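Local coordinates for protein angel homolog 2 (Homo sapiens, PDB 6RVZ), which probably binds mRNA 3' untranslated regions and, as a CCR4/nocturin-family protein of DNase I-like fold, probably hydrolyses phosphate esters at RNA ends, at residues 129-134 and 168-173; 194-199 and 235-240; 212-217 and 231-236; 362-367 and 416-421. All coordinates share one frame; numbering follows the deposited sequence.

Interactions 1, 2 and 4 border the bound adenosine-2',3'-vanadate, while interaction 3 packs a helix behind the strand that carries D236 to it. Interactions 2 and 4 lie closest together, their centres about 10 Å apart; they join through neighbouring strands, with F237 N 3.0 Å from V363 O. H195 and N238 of interaction 2 bind a ribose oxygen, H418 of interaction 4 a vanadate oxygen. Interaction 1, about 12 Å from interaction 2 between centres, is tied to it where V171 O lies 2.8 Å from T194 OG1. Interactions 2 and 3 share G235 and D236, and T194 CG2 touches L213 CD2 at 3.7 Å.

Interaction 1. Residues 129-134 and 168-173; sequences KMRTGR and RDNVGL. With KL2 (adenosine-2',3'-vanadate), chain B.
D169 lies across R131 and under the turn that follows it, and loses more surface to the contact than any other residue of the two segments. The R131 guanidinium is met on both faces: C5' of the bound nucleotide lies over one, D169 OD2 over the other, with the carboxylate plane turned 71° from it. Its salt bridge, R131 NH2 to D169 OD1 at 3.1 Å, is a weak hydrogen bond (128° at the hydrogen). R131 NH1 has a firmer mate in D137, whose salt bridge sets the other side of the group. A leucine in place of R131 would probably leave D137 and D169 without their positive partner and take the cover off the ribose C5'. The D169 backbone contributes too: T132 N donates to D169 O at 3.2 Å. Waters then join D169 OD2 to G133 N and to R134 N.

The two chains run nearly antiparallel, 171° apart. Strand 124-130, outermost in one sheet of the DNase I-like sandwich, ends here beside the start of strand 171-179 of the other sheet. V171 fills the gap between them: CG1 is 3.5 Å from M130 O and CG2 is 3.5 Å from K129 O, while the K129 side chain crosses V171 at about a right angle, CG 3.9 Å from V171 CB, before its amine leads off to a salt bridge with E157.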
# COMPACT_ATOMS: atom_id res chain seq x y z
N LYS A 129 -5.97 10.67 -5.02
CA LYS A 129 -5.84 10.24 -6.40
C LYS A 129 -6.82 9.10 -6.64
O LYS A 129 -6.63 7.99 -6.14
CB LYS A 129 -4.41 9.80 -6.72
CG LYS A 129 -4.18 9.33 -8.15
CD LYS A 129 -4.78 10.24 -9.20
CE LYS A 129 -4.48 9.81 -10.63
NZ LYS A 129 -5.18 10.66 -11.63
N MET A 130 -7.87 9.39 -7.42
CA MET A 130 -8.91 8.43 -7.75
C MET A 130 -8.42 7.52 -8.87
O MET A 130 -7.64 7.94 -9.72
CB MET A 130 -10.17 9.17 -8.22
CG MET A 130 -11.42 8.32 -8.16
SD MET A 130 -12.89 9.23 -8.72
CE MET A 130 -12.30 9.93 -10.26
N ARG A 131 -8.88 6.26 -8.85
CA ARG A 131 -8.69 5.35 -9.97
C ARG A 131 -9.39 5.93 -11.20
O ARG A 131 -10.35 6.69 -11.06
CB ARG A 131 -9.20 3.94 -9.61
CG ARG A 131 -8.31 3.19 -8.63
CD ARG A 131 -8.52 1.69 -8.68
NE ARG A 131 -9.77 1.27 -8.07
CZ ARG A 131 -10.34 0.08 -8.24
NH1 ARG A 131 -11.46 -0.21 -7.61
NH2 ARG A 131 -9.79 -0.82 -9.04
N THR A 132 -8.89 5.57 -12.40
CA THR A 132 -9.20 6.29 -13.63
C THR A 132 -10.31 5.62 -14.44
O THR A 132 -10.59 6.03 -15.56
CB THR A 132 -7.94 6.40 -14.51
OG1 THR A 132 -7.36 5.10 -14.64
CG2 THR A 132 -6.92 7.37 -13.95
N GLY A 133 -10.98 4.60 -13.88
CA GLY A 133 -11.92 3.80 -14.66
C GLY A 133 -13.37 4.02 -14.23
O GLY A 133 -13.79 5.14 -13.98
N ARG A 134 -14.10 2.90 -14.17
CA ARG A 134 -15.51 2.88 -13.80
C ARG A 134 -15.65 2.84 -12.28
O ARG A 134 -16.74 3.06 -11.76
CB ARG A 134 -16.19 1.64 -14.39
CG ARG A 134 -15.96 1.42 -15.88
CD ARG A 134 -16.67 0.19 -16.42
NE ARG A 134 -17.40 0.49 -17.64
CZ ARG A 134 -18.73 0.44 -17.77
NH1 ARG A 134 -19.49 0.08 -16.76
NH2 ARG A 134 -19.28 0.76 -18.93
N ARG A 168 -5.45 -1.28 -16.99
CA ARG A 168 -6.11 -1.32 -15.69
C ARG A 168 -6.08 0.07 -15.03
O ARG A 168 -5.17 0.85 -15.27
CB ARG A 168 -5.46 -2.37 -14.79
CG ARG A 168 -5.43 -3.78 -15.38
CD ARG A 168 -6.72 -4.18 -16.09
NE ARG A 168 -7.15 -5.52 -15.73
CZ ARG A 168 -6.91 -6.62 -16.45
NH1 ARG A 168 -6.24 -6.55 -17.58
NH2 ARG A 168 -7.35 -7.79 -16.01
N ASP A 169 -7.07 0.32 -14.16
CA ASP A 169 -7.42 1.65 -13.67
C ASP A 169 -6.67 2.02 -12.39
O ASP A 169 -6.91 3.09 -11.84
CB ASP A 169 -8.93 1.77 -13.45
CG ASP A 169 -9.50 0.82 -12.39
OD1 ASP A 169 -8.70 0.09 -11.76
OD2 ASP A 169 -10.74 0.82 -12.21
N ASN A 170 -5.76 1.16 -11.91
CA ASN A 170 -5.10 1.35 -10.63
C ASN A 170 -4.22 2.60 -10.67
O ASN A 170 -3.81 3.05 -11.74
CB ASN A 170 -4.29 0.11 -10.23
CG ASN A 170 -5.14 -1.15 -10.15
OD1 ASN A 170 -5.32 -1.83 -11.16
ND2 ASN A 170 -5.65 -1.45 -8.97
N VAL A 171 -3.94 3.16 -9.48
CA VAL A 171 -3.19 4.40 -9.35
C VAL A 171 -2.23 4.31 -8.16
O VAL A 171 -2.33 3.43 -7.31
CB VAL A 171 -4.12 5.62 -9.19
CG1 VAL A 171 -4.88 5.92 -10.47
CG2 VAL A 171 -5.07 5.47 -8.02
N GLY A 172 -1.30 5.28 -8.13
CA GLY A 172 -0.44 5.54 -6.98
C GLY A 172 -0.42 7.04 -6.68
O GLY A 172 -0.97 7.84 -7.43
N LEU A 173 0.22 7.40 -5.56
CA LEU A 173 0.38 8.78 -5.16
C LEU A 173 1.71 8.91 -4.41
O LEU A 173 2.02 8.06 -3.58
CB LEU A 173 -0.81 9.20 -4.28
CG LEU A 173 -0.86 10.67 -3.86
CD1 LEU A 173 -0.82 11.60 -5.06
CD2 LEU A 173 -2.09 10.95 -3.02
O2V KL2 B . -8.48 -8.08 -1.81
V KL2 B . -8.48 -6.12 -1.99
O2' KL2 B . -10.38 -6.16 -2.59
O1V KL2 B . -6.44 -6.03 -1.51
O3V KL2 B . -9.04 -4.90 -0.37
O3' KL2 B . -8.22 -5.30 -3.79
C3' KL2 B . -9.38 -5.38 -4.62
C2' KL2 B . -10.44 -6.29 -4.00
C4' KL2 B . -10.14 -4.08 -4.77
C5' KL2 B . -9.52 -3.19 -5.85
O5' KL2 B . -9.70 -3.79 -7.14
O4' KL2 B . -11.50 -4.47 -5.06
C1' KL2 B . -11.76 -5.80 -4.56
N1 KL2 B . -13.08 -10.69 -5.80
C2 KL2 B . -12.66 -10.20 -4.61
N3 KL2 B . -12.36 -8.91 -4.45
C4 KL2 B . -12.46 -8.05 -5.49
C5 KL2 B . -12.89 -8.53 -6.72
C6 KL2 B . -13.20 -9.87 -6.87
N6 KL2 B . -13.62 -10.36 -8.06
N7 KL2 B . -12.90 -7.49 -7.58
C8 KL2 B . -12.50 -6.41 -6.89
N9 KL2 B . -12.23 -6.74 -5.62
O HOH W 1 -4.65 4.54 -13.87
O HOH W 2 -11.82 2.94 -11.62
O HOH W 3 -12.42 0.41 -14.27

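Interaction 2. Residues 194-199 and 235-240; sequences THLLYN and GDFNSV. With KL2 (adenosine-2',3'-vanadate), chain B.
Three rings are each covered on one face. D236 CB sits over the H195 imidazole, 4.0 Å from its centroid, and the D236 carboxylate is stacked on the ring, its plane only 13° away. T194 CG2 makes a CH-pi contact with F237, 4.2 Å from the centroid of that ring. Adenine N3 of the nucleotide lies over the Y198 ring, offset toward the rim, whereas N238 OD1 meets this ring at its edge, 3.6 Å from Y198 CD1.

The imidazole edge points at the ribose: H195 NE2 donates to O3' at 2.9 Å. N238 ND2 gives one N-H to the same O3' and another to L196 O at 3.0 Å, the latter within the amide plane, which fixes the rotation of the amide. These groups stand at the ends of two parallel strands of a beta-alpha-beta unit, 189-195 and 231-236. D236 N to T194 O and L196 N to D236 O (2.9 Å) bracket H195. An alanine at Y198 would probably leave the adenine without its aromatic cover and N238 OD1 without an edge to rest on. Beyond the strand D236 OD1 accepts from N238 N at 3.1 Å, an Asx turn, while D236 OD2 also receives N58 ND2.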
# COMPACT_ATOMS: atom_id res chain seq x y z
N THR A 194 -0.17 3.15 -2.77
CA THR A 194 -0.77 2.55 -3.95
C THR A 194 -1.76 1.45 -3.55
O THR A 194 -1.79 1.01 -2.40
CB THR A 194 0.28 1.99 -4.92
OG1 THR A 194 -0.33 1.78 -6.19
CG2 THR A 194 0.91 0.69 -4.44
N HIS A 195 -2.56 1.03 -4.54
CA HIS A 195 -3.38 -0.16 -4.50
C HIS A 195 -3.23 -0.87 -5.84
O HIS A 195 -3.82 -0.45 -6.84
CB HIS A 195 -4.84 0.20 -4.18
CG HIS A 195 -5.72 -0.97 -3.87
ND1 HIS A 195 -7.01 -0.81 -3.40
CD2 HIS A 195 -5.50 -2.30 -3.95
CE1 HIS A 195 -7.54 -2.00 -3.21
NE2 HIS A 195 -6.64 -2.93 -3.54
N LEU A 196 -2.41 -1.94 -5.88
CA LEU A 196 -2.07 -2.63 -7.12
C LEU A 196 -3.25 -3.49 -7.59
O LEU A 196 -4.11 -3.86 -6.79
CB LEU A 196 -0.82 -3.49 -6.91
CG LEU A 196 0.48 -2.74 -6.65
CD1 LEU A 196 1.67 -3.68 -6.78
CD2 LEU A 196 0.64 -1.56 -7.59
N LEU A 197 -3.24 -3.82 -8.89
CA LEU A 197 -4.23 -4.67 -9.54
C LEU A 197 -4.50 -5.91 -8.69
O LEU A 197 -3.57 -6.57 -8.23
CB LEU A 197 -3.72 -5.07 -10.92
CG LEU A 197 -4.56 -6.10 -11.68
CD1 LEU A 197 -5.95 -5.55 -11.98
CD2 LEU A 197 -3.87 -6.53 -12.96
N TYR A 198 -5.78 -6.23 -8.50
CA TYR A 198 -6.20 -7.38 -7.71
C TYR A 198 -6.02 -8.67 -8.51
O TYR A 198 -5.46 -9.64 -7.98
CB TYR A 198 -7.65 -7.22 -7.25
CG TYR A 198 -8.23 -8.47 -6.64
CD1 TYR A 198 -7.87 -8.86 -5.36
CD2 TYR A 198 -9.12 -9.27 -7.34
CE1 TYR A 198 -8.39 -10.02 -4.79
CE2 TYR A 198 -9.64 -10.42 -6.79
CZ TYR A 198 -9.28 -10.80 -5.51
OH TYR A 198 -9.79 -11.93 -4.95
N ASN A 199 -6.51 -8.69 -9.76
CA ASN A 199 -6.60 -9.89 -10.57
C ASN A 199 -5.39 -10.79 -10.32
O ASN A 199 -4.27 -10.46 -10.71
CB ASN A 199 -6.74 -9.56 -12.06
CG ASN A 199 -7.06 -10.78 -12.91
OD1 ASN A 199 -6.18 -11.57 -13.23
ND2 ASN A 199 -8.32 -10.93 -13.28
N GLY A 235 0.85 0.70 1.15
CA GLY A 235 -0.24 0.37 0.24
C GLY A 235 -0.69 -1.09 0.31
O GLY A 235 -0.12 -1.90 1.04
N ASP A 236 -1.74 -1.35 -0.47
CA ASP A 236 -2.26 -2.68 -0.72
C ASP A 236 -1.66 -3.17 -2.04
O ASP A 236 -2.04 -2.71 -3.11
CB ASP A 236 -3.79 -2.62 -0.75
CG ASP A 236 -4.48 -3.97 -0.85
OD1 ASP A 236 -3.82 -4.94 -1.27
OD2 ASP A 236 -5.69 -4.03 -0.51
N PHE A 237 -0.70 -4.10 -1.94
CA PHE A 237 0.05 -4.57 -3.10
C PHE A 237 -0.56 -5.86 -3.66
O PHE A 237 -0.09 -6.36 -4.68
CB PHE A 237 1.52 -4.75 -2.71
CG PHE A 237 2.25 -3.46 -2.47
CD1 PHE A 237 2.10 -2.77 -1.27
CD2 PHE A 237 3.08 -2.91 -3.44
CE1 PHE A 237 2.76 -1.57 -1.05
CE2 PHE A 237 3.74 -1.71 -3.21
CZ PHE A 237 3.58 -1.05 -2.02
N ASN A 238 -1.62 -6.37 -3.01
CA ASN A 238 -2.33 -7.57 -3.45
C ASN A 238 -1.34 -8.70 -3.72
O ASN A 238 -1.55 -9.51 -4.62
CB ASN A 238 -3.25 -7.26 -4.63
CG ASN A 238 -4.65 -6.87 -4.21
OD1 ASN A 238 -5.25 -7.51 -3.35
ND2 ASN A 238 -5.20 -5.83 -4.83
N SER A 239 -0.28 -8.76 -2.91
CA SER A 239 0.78 -9.74 -3.02
C SER A 239 1.19 -10.17 -1.61
O SER A 239 1.21 -9.33 -0.71
CB SER A 239 1.97 -9.20 -3.78
OG SER A 239 1.57 -8.68 -5.05
N VAL A 240 1.51 -11.45 -1.43
CA VAL A 240 1.71 -12.03 -0.11
C VAL A 240 3.20 -12.04 0.22
O VAL A 240 4.04 -11.97 -0.69
CB VAL A 240 1.10 -13.45 -0.01
CG1 VAL A 240 -0.40 -13.43 -0.26
CG2 VAL A 240 1.79 -14.44 -0.94
O2V KL2 B . -8.48 -8.08 -1.81
V KL2 B . -8.48 -6.12 -1.99
O2' KL2 B . -10.38 -6.16 -2.59
O1V KL2 B . -6.44 -6.03 -1.51
O3V KL2 B . -9.04 -4.90 -0.37
O3' KL2 B . -8.22 -5.30 -3.79
C3' KL2 B . -9.38 -5.38 -4.62
C2' KL2 B . -10.44 -6.29 -4.00
C4' KL2 B . -10.14 -4.08 -4.77
C5' KL2 B . -9.52 -3.19 -5.85
O5' KL2 B . -9.70 -3.79 -7.14
O4' KL2 B . -11.50 -4.47 -5.06
C1' KL2 B . -11.76 -5.80 -4.56
N1 KL2 B . -13.08 -10.69 -5.80
C2 KL2 B . -12.66 -10.20 -4.61
N3 KL2 B . -12.36 -8.91 -4.45
C4 KL2 B . -12.46 -8.05 -5.49
C5 KL2 B . -12.89 -8.53 -6.72
C6 KL2 B . -13.20 -9.87 -6.87
N6 KL2 B . -13.62 -10.36 -8.06
N7 KL2 B . -12.90 -7.49 -7.58
C8 KL2 B . -12.50 -6.41 -6.89
N9 KL2 B . -12.23 -6.74 -5.62

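Interaction 3. Residues 212-217 and 231-236; sequences MLLAEI and IVMCGD. With KL2 (adenosine-2',3'-vanadate), chain B.
M233 is the bump of this contact, and its sulfur fits a hollow on the underside of the helix walled by three methyl groups. M233 SD lies 3.8 Å from I217 CD1, 4.0 Å from L213 CD2 and 4.1 Å from L214 CD2. The chain reaches there by standing nearly straight up from the strand through its first two torsions (chi1 -169°) and bending only at the last, so that the thioether comes under the helix turn spanned by L213 and I217. L214 and I217 cross it at about a right angle, L213 obliquely.

Helix 203-221 is the connecting helix of a beta-alpha-beta unit, packed on the face of the sheet formed by parallel strands 189-195 and 231-236. Its axis passes 11.4 Å from that of the latter strand at 155°, so the two run roughly antiparallel. I217 is forked between two neighbours: while CD1 faces the methionine, CG2 presses on the end of I231, two residues earlier on the same face of the strand, 3.6 Å from I231 CD1 and 3.9 Å from I231 CG1. F334 touches both isoleucines, and A192 of the adjacent strand lies against I217 and M233. V232 and C234, which alternate with them, turn instead to V54 of strand 49-58, which belongs to the other sheet.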
# COMPACT_ATOMS: atom_id res chain seq x y z
N MET A 212 6.24 1.44 -12.28
CA MET A 212 5.83 2.81 -12.53
C MET A 212 5.86 3.63 -11.23
O MET A 212 6.26 4.80 -11.25
CB MET A 212 4.42 2.86 -13.14
CG MET A 212 4.39 2.40 -14.59
SD MET A 212 2.73 2.08 -15.24
CE MET A 212 2.28 3.71 -15.84
N LEU A 213 5.47 3.01 -10.11
CA LEU A 213 5.49 3.67 -8.82
C LEU A 213 6.94 3.92 -8.39
O LEU A 213 7.28 5.02 -7.96
CB LEU A 213 4.75 2.80 -7.79
CG LEU A 213 4.65 3.38 -6.38
CD1 LEU A 213 3.90 4.70 -6.37
CD2 LEU A 213 3.98 2.39 -5.44
N LEU A 214 7.80 2.89 -8.54
CA LEU A 214 9.20 2.99 -8.17
C LEU A 214 9.90 4.07 -8.99
O LEU A 214 10.70 4.83 -8.45
CB LEU A 214 9.86 1.61 -8.35
CG LEU A 214 9.41 0.52 -7.38
CD1 LEU A 214 10.08 -0.81 -7.71
CD2 LEU A 214 9.69 0.92 -5.94
N ALA A 215 9.58 4.15 -10.29
CA ALA A 215 10.13 5.16 -11.18
C ALA A 215 9.77 6.57 -10.71
O ALA A 215 10.62 7.46 -10.75
CB ALA A 215 9.63 4.92 -12.59
N GLU A 216 8.52 6.77 -10.27
CA GLU A 216 8.09 8.07 -9.78
C GLU A 216 8.86 8.43 -8.52
O GLU A 216 9.33 9.57 -8.39
CB GLU A 216 6.58 8.09 -9.52
CG GLU A 216 6.03 9.48 -9.23
CD GLU A 216 6.15 10.47 -10.37
OE1 GLU A 216 6.16 10.04 -11.54
OE2 GLU A 216 6.25 11.68 -10.09
N ILE A 217 9.01 7.47 -7.60
CA ILE A 217 9.73 7.68 -6.35
C ILE A 217 11.18 8.06 -6.65
O ILE A 217 11.70 9.00 -6.06
CB ILE A 217 9.62 6.44 -5.43
CG1 ILE A 217 8.18 6.17 -4.99
CG2 ILE A 217 10.54 6.58 -4.22
CD1 ILE A 217 7.98 4.85 -4.28
N ILE A 231 12.38 7.39 2.38
CA ILE A 231 11.17 6.96 1.68
C ILE A 231 10.32 6.10 2.61
O ILE A 231 10.84 5.22 3.29
CB ILE A 231 11.54 6.19 0.39
CG1 ILE A 231 12.18 7.10 -0.67
CG2 ILE A 231 10.33 5.46 -0.18
CD1 ILE A 231 13.06 6.37 -1.66
N VAL A 232 9.01 6.37 2.63
CA VAL A 232 8.01 5.48 3.21
C VAL A 232 7.01 5.12 2.11
O VAL A 232 6.30 6.00 1.63
CB VAL A 232 7.31 6.12 4.43
CG1 VAL A 232 6.19 5.25 4.97
CG2 VAL A 232 8.29 6.45 5.54
N MET A 233 6.96 3.84 1.73
CA MET A 233 6.05 3.34 0.70
C MET A 233 5.02 2.42 1.35
O MET A 233 5.35 1.31 1.78
CB MET A 233 6.82 2.57 -0.38
CG MET A 233 5.99 2.25 -1.62
SD MET A 233 6.94 1.43 -2.94
CE MET A 233 7.40 -0.10 -2.14
N CYS A 234 3.76 2.89 1.41
CA CYS A 234 2.64 2.14 1.95
C CYS A 234 1.75 1.63 0.82
O CYS A 234 1.88 2.08 -0.32
CB CYS A 234 1.78 3.01 2.86
SG CYS A 234 2.67 3.68 4.28
N GLY A 235 0.85 0.70 1.15
CA GLY A 235 -0.24 0.37 0.24
C GLY A 235 -0.69 -1.09 0.31
O GLY A 235 -0.12 -1.90 1.04
N ASP A 236 -1.74 -1.35 -0.47
CA ASP A 236 -2.26 -2.68 -0.72
C ASP A 236 -1.66 -3.17 -2.04
O ASP A 236 -2.04 -2.71 -3.11
CB ASP A 236 -3.79 -2.62 -0.75
CG ASP A 236 -4.48 -3.97 -0.85
OD1 ASP A 236 -3.82 -4.94 -1.27
OD2 ASP A 236 -5.69 -4.03 -0.51
O2V KL2 B . -8.48 -8.08 -1.81
V KL2 B . -8.48 -6.12 -1.99
O2' KL2 B . -10.38 -6.16 -2.59
O1V KL2 B . -6.44 -6.03 -1.51
O3V KL2 B . -9.04 -4.90 -0.37
O3' KL2 B . -8.22 -5.30 -3.79
C3' KL2 B . -9.38 -5.38 -4.62
C2' KL2 B . -10.44 -6.29 -4.00
C4' KL2 B . -10.14 -4.08 -4.77
C5' KL2 B . -9.52 -3.19 -5.85
O5' KL2 B . -9.70 -3.79 -7.14
O4' KL2 B . -11.50 -4.47 -5.06
C1' KL2 B . -11.76 -5.80 -4.56
N1 KL2 B . -13.08 -10.69 -5.80
C2 KL2 B . -12.66 -10.20 -4.61
N3 KL2 B . -12.36 -8.91 -4.45
C4 KL2 B . -12.46 -8.05 -5.49
C5 KL2 B . -12.89 -8.53 -6.72
C6 KL2 B . -13.20 -9.87 -6.87
N6 KL2 B . -13.62 -10.36 -8.06
N7 KL2 B . -12.90 -7.49 -7.58
C8 KL2 B . -12.50 -6.41 -6.89
N9 KL2 B . -12.23 -6.74 -5.62

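Interaction 4. Residues 362-367 and 416-421; sequences TVDYIF and SDHLPL. With KL2 (adenosine-2',3'-vanadate), chain B.
The vanadate end of the nucleotide pocket is bordered here by H418, a histidine gripped at both nitrogens. On one side H418 NE2 donates to vanadate oxygen O3V at 2.6 Å, bent to 141° at the hydrogen. On the other, H418 ND1 donates to D364 OD2 at 2.7 Å and 156°; the acceptor lies in the imidazole plane and uses its syn lone pair, although the carboxylate itself is turned 75° from the ring. T353 OG1 is a further partner of D364 OD2, so the carboxylate that orients the histidine is positioned in turn. V363 CG2 meets the ring edge, 3.8 Å from H418 CE1, and also faces the vanadate.

Further along, the contact becomes apolar. L421 hangs its two methyls over the aspartate: CD1 is 3.8 Å from D364 CB, and CD2 lies 3.5 Å from D364 O. I366 and L421 run alongside one another but head opposite ways, I366 CD1 lying 3.8 Å from L421 CB. Before the histidine the backbone is folded by an ST turn, H418 N donating almost straight to S416 OG, and S416 OG also bonds N58 O. This Ser-Asp-His sequence with an aspartate behind its histidine is typical of the endonuclease/exonuclease/phosphatase active-site fold.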
# COMPACT_ATOMS: atom_id res chain seq x y z
N THR A 362 -1.86 -11.57 4.29
CA THR A 362 -1.20 -10.27 4.30
C THR A 362 -1.03 -9.80 2.85
O THR A 362 -0.42 -10.49 2.04
CB THR A 362 0.17 -10.35 4.99
OG1 THR A 362 -0.01 -10.48 6.40
CG2 THR A 362 1.04 -9.13 4.72
N VAL A 363 -1.61 -8.63 2.52
CA VAL A 363 -1.39 -7.97 1.24
C VAL A 363 -1.04 -6.49 1.45
O VAL A 363 -0.75 -5.80 0.48
CB VAL A 363 -2.60 -8.11 0.29
CG1 VAL A 363 -2.84 -9.56 -0.12
CG2 VAL A 363 -3.87 -7.50 0.87
N ASP A 364 -1.05 -6.03 2.71
CA ASP A 364 -0.76 -4.65 3.06
C ASP A 364 0.63 -4.57 3.67
O ASP A 364 1.03 -5.46 4.41
CB ASP A 364 -1.81 -4.09 4.03
CG ASP A 364 -3.23 -4.18 3.52
OD1 ASP A 364 -3.62 -3.31 2.70
OD2 ASP A 364 -3.95 -5.11 3.93
N TYR A 365 1.36 -3.49 3.36
CA TYR A 365 2.73 -3.30 3.82
C TYR A 365 3.01 -1.83 4.11
O TYR A 365 2.41 -0.95 3.49
CB TYR A 365 3.73 -3.84 2.79
CG TYR A 365 3.51 -5.28 2.39
CD1 TYR A 365 4.12 -6.32 3.08
CD2 TYR A 365 2.68 -5.61 1.33
CE1 TYR A 365 3.91 -7.64 2.73
CE2 TYR A 365 2.46 -6.92 0.96
CZ TYR A 365 3.08 -7.95 1.66
OH TYR A 365 2.87 -9.24 1.30
N ILE A 366 3.90 -1.58 5.07
CA ILE A 366 4.61 -0.32 5.19
C ILE A 366 6.09 -0.62 4.97
O ILE A 366 6.72 -1.27 5.80
CB ILE A 366 4.37 0.36 6.55
CG1 ILE A 366 2.88 0.64 6.80
CG2 ILE A 366 5.20 1.63 6.67
CD1 ILE A 366 2.57 1.20 8.18
N PHE A 367 6.62 -0.17 3.82
CA PHE A 367 8.04 -0.24 3.53
C PHE A 367 8.69 1.10 3.86
O PHE A 367 8.03 2.13 3.80
CB PHE A 367 8.27 -0.61 2.05
CG PHE A 367 7.74 -1.96 1.64
CD1 PHE A 367 8.40 -3.12 2.01
CD2 PHE A 367 6.59 -2.07 0.87
CE1 PHE A 367 7.92 -4.36 1.62
CE2 PHE A 367 6.11 -3.31 0.48
CZ PHE A 367 6.78 -4.45 0.86
N SER A 416 -13.60 -2.54 8.70
CA SER A 416 -13.02 -2.86 7.41
C SER A 416 -12.71 -4.36 7.35
O SER A 416 -12.57 -5.00 8.39
CB SER A 416 -11.79 -2.04 7.12
OG SER A 416 -11.20 -2.44 5.89
N ASP A 417 -12.57 -4.89 6.13
CA ASP A 417 -12.13 -6.27 5.94
C ASP A 417 -10.60 -6.33 5.97
O ASP A 417 -10.03 -7.41 5.86
CB ASP A 417 -12.74 -6.90 4.68
CG ASP A 417 -12.40 -6.24 3.36
OD1 ASP A 417 -11.83 -5.13 3.38
OD2 ASP A 417 -12.72 -6.83 2.32
N HIS A 418 -9.95 -5.17 6.12
CA HIS A 418 -8.52 -5.07 6.42
C HIS A 418 -8.31 -4.56 7.85
O HIS A 418 -9.19 -3.93 8.42
CB HIS A 418 -7.82 -4.13 5.43
CG HIS A 418 -7.76 -4.64 4.03
ND1 HIS A 418 -6.57 -4.99 3.42
CD2 HIS A 418 -8.72 -4.84 3.11
CE1 HIS A 418 -6.80 -5.39 2.19
NE2 HIS A 418 -8.12 -5.31 1.98
N LEU A 419 -7.12 -4.83 8.40
CA LEU A 419 -6.64 -4.22 9.63
C LEU A 419 -5.75 -3.03 9.29
O LEU A 419 -5.00 -3.09 8.31
CB LEU A 419 -5.84 -5.26 10.43
CG LEU A 419 -6.61 -6.46 10.96
CD1 LEU A 419 -5.66 -7.47 11.60
CD2 LEU A 419 -7.68 -6.04 11.96
N PRO A 420 -5.78 -1.93 10.07
CA PRO A 420 -4.85 -0.82 9.86
C PRO A 420 -3.44 -1.19 10.31
O PRO A 420 -3.26 -1.76 11.38
CB PRO A 420 -5.43 0.32 10.73
CG PRO A 420 -6.19 -0.40 11.82
CD PRO A 420 -6.72 -1.67 11.18
N LEU A 421 -2.45 -0.88 9.46
CA LEU A 421 -1.04 -1.00 9.80
C LEU A 421 -0.59 0.33 10.39
O LEU A 421 -1.01 1.39 9.93
CB LEU A 421 -0.23 -1.34 8.53
CG LEU A 421 -0.23 -2.80 8.09
CD1 LEU A 421 -1.64 -3.29 7.77
CD2 LEU A 421 0.68 -3.00 6.89
O2V KL2 B . -8.48 -8.08 -1.81
V KL2 B . -8.48 -6.12 -1.99
O2' KL2 B . -10.38 -6.16 -2.59
O1V KL2 B . -6.44 -6.03 -1.51
O3V KL2 B . -9.04 -4.90 -0.37
O3' KL2 B . -8.22 -5.30 -3.79
C3' KL2 B . -9.38 -5.38 -4.62
C2' KL2 B . -10.44 -6.29 -4.00
C4' KL2 B . -10.14 -4.08 -4.77
C5' KL2 B . -9.52 -3.19 -5.85
O5' KL2 B . -9.70 -3.79 -7.14
O4' KL2 B . -11.50 -4.47 -5.06
C1' KL2 B . -11.76 -5.80 -4.56
N1 KL2 B . -13.08 -10.69 -5.80
C2 KL2 B . -12.66 -10.20 -4.61
N3 KL2 B . -12.36 -8.91 -4.45
C4 KL2 B . -12.46 -8.05 -5.49
C5 KL2 B . -12.89 -8.53 -6.72
C6 KL2 B . -13.20 -9.87 -6.87
N6 KL2 B . -13.62 -10.36 -8.06
N7 KL2 B . -12.90 -7.49 -7.58
C8 KL2 B . -12.50 -6.41 -6.89
N9 KL2 B . -12.23 -6.74 -5.62